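Side-chain contact in putative Xylose isomerase (Rhodospirillum rubrum, PDB 3QXB), which binds iron(III) and manganese(II) ions in a TIM barrel related to xylose isomerase and may act as an isomerase: residues P104-E107 with L108-G112. Sequence-based numbering, arbitrary orientation.
Sequences PTLE and LQSLG
T105 and L108 open the first turn of helix 106-125 as an N-cap and its N3 partner: the threonine hydroxyl OG1 accepts a hydrogen bond from the backbone N of L108 at 3.0 Å, nearly straight with an N-H...O angle of 162°. OG1 is carried there by a chi1 of 72°, which sets it between the residue's own N and carbonyl carbon and turns it in over the start of the helix. The same oxygen lies against the leucine side chain, with T105 OG1 3.4 Å from L108 CG, so the cap is flanked by hydrocarbon. P104 adds to this apolar side, its ring atom CD lying 4.1 Å from L108 CD1.

T105 O then starts the alpha-helical pattern by accepting from Q109 N at 2.9 Å. One residue on, L106 O is gripped twice by S110: its backbone N donates at 2.8 Å, and its hydroxyl OG bonds at 3.0 Å to L106 O from the other face of the carbonyl plane, standing 37° out of it. With OG beside its own backbone N, the serine folds back on the preceding turn.

N-capping of this kind begins the helix that precedes strand 130-133 of the eight-stranded TIM barrel, away from the metal sites. The Q109 side chain passes across that of L106, with OE1 3.9 Å from L106 CD1, while its NE2 donates to the carbonyl of F101, holding the preceding loop to the first turn. Helix 146-170 covers this side through I155 and M159. E107 turns outward to form a salt bridge with R70 of the second subunit, whose W63 packs on L108, placing the capped end at the dimer interface.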
loop_
_atom_site.group_PDB
_atom_site.type_symbol
_atom_site.label_atom_id
_atom_site.label_comp_id
_atom_site.label_asym_id
_atom_site.label_seq_id
_atom_site.Cartn_x
_atom_site.Cartn_y
_atom_site.Cartn_z
ATOM N N PRO A 104 -10.445 -2.017 15.943
ATOM C CA PRO A 104 -10.948 -1.707 17.277
ATOM C C PRO A 104 -12.464 -1.418 17.393
ATOM O O PRO A 104 -12.945 -1.266 18.494
ATOM C CB PRO A 104 -10.119 -0.481 17.681
ATOM C CG PRO A 104 -9.832 0.205 16.328
ATOM C CD PRO A 104 -9.549 -0.980 15.430
ATOM N N THR A 105 -13.211 -1.361 16.291
ATOM C CA THR A 105 -14.676 -1.283 16.360
ATOM C C THR A 105 -15.264 -2.413 15.550
ATOM O O THR A 105 -14.612 -2.923 14.595
ATOM C CB THR A 105 -15.242 0.027 15.813
ATOM O OG1 THR A 105 -15.111 0.032 14.381
ATOM C CG2 THR A 105 -14.529 1.302 16.463
ATOM N N LEU A 106 -16.476 -2.830 15.926
ATOM C CA LEU A 106 -17.158 -3.906 15.204
ATOM C C LEU A 106 -17.427 -3.463 13.761
ATOM O O LEU A 106 -17.362 -4.275 12.873
ATOM C CB LEU A 106 -18.474 -4.319 15.874
ATOM C CG LEU A 106 -19.244 -5.497 15.243
ATOM C CD1 LEU A 106 -18.384 -6.803 15.234
ATOM C CD2 LEU A 106 -20.591 -5.725 15.928
ATOM N N GLU A 107 -17.742 -2.192 13.536
ATOM C CA GLU A 107 -17.952 -1.719 12.158
ATOM C C GLU A 107 -16.702 -1.881 11.292
ATOM O O GLU A 107 -16.791 -2.284 10.129
ATOM C CB GLU A 107 -18.405 -0.250 12.139
ATOM C CG GLU A 107 -19.906 -0.075 12.270
ATOM C CD GLU A 107 -20.369 1.379 12.090
ATOM O OE1 GLU A 107 -19.607 2.271 11.657
ATOM O OE2 GLU A 107 -21.518 1.632 12.422
ATOM N N LEU A 108 -15.524 -1.564 11.838
ATOM C CA LEU A 108 -14.261 -1.758 11.103
ATOM C C LEU A 108 -13.986 -3.236 10.899
ATOM O O LEU A 108 -13.564 -3.640 9.816
ATOM C CB LEU A 108 -13.068 -1.062 11.782
ATOM C CG LEU A 108 -13.001 0.466 11.717
ATOM C CD1 LEU A 108 -11.992 1.026 12.770
ATOM C CD2 LEU A 108 -12.625 0.953 10.300
ATOM N N GLN A 109 -14.278 -4.075 11.900
ATOM C CA GLN A 109 -14.155 -5.539 11.704
ATOM C C GLN A 109 -15.086 -5.988 10.590
ATOM O O GLN A 109 -14.727 -6.800 9.788
ATOM C CB GLN A 109 -14.447 -6.327 12.986
ATOM C CG GLN A 109 -13.428 -6.151 14.094
ATOM C CD GLN A 109 -13.783 -6.981 15.272
ATOM O OE1 GLN A 109 -14.618 -6.570 16.085
ATOM N NE2 GLN A 109 -13.221 -8.214 15.339
ATOM N N SER A 110 -16.314 -5.474 10.563
ATOM C CA SER A 110 -17.281 -5.839 9.516
ATOM C C SER A 110 -16.873 -5.385 8.136
ATOM O O SER A 110 -17.215 -6.052 7.150
ATOM C CB SER A 110 -18.686 -5.332 9.829
ATOM O OG SER A 110 -19.109 -5.896 11.038
ATOM N N LEU A 111 -16.098 -4.309 8.055
ATOM C CA LEU A 111 -15.483 -3.900 6.786
ATOM C C LEU A 111 -14.383 -4.879 6.365
ATOM O O LEU A 111 -14.191 -5.137 5.184
ATOM C CB LEU A 111 -14.991 -2.470 6.828
ATOM C CG LEU A 111 -16.120 -1.436 6.862
ATOM C CD1 LEU A 111 -15.644 -0.012 7.385
ATOM C CD2 LEU A 111 -16.862 -1.350 5.516
ATOM N N GLY A 112 -13.699 -5.488 7.332
ATOM C CA GLY A 112 -12.765 -6.569 7.018
ATOM C C GLY A 112 -13.463 -7.796 6.459
ATOM O O GLY A 112 -13.020 -8.372 5.471
#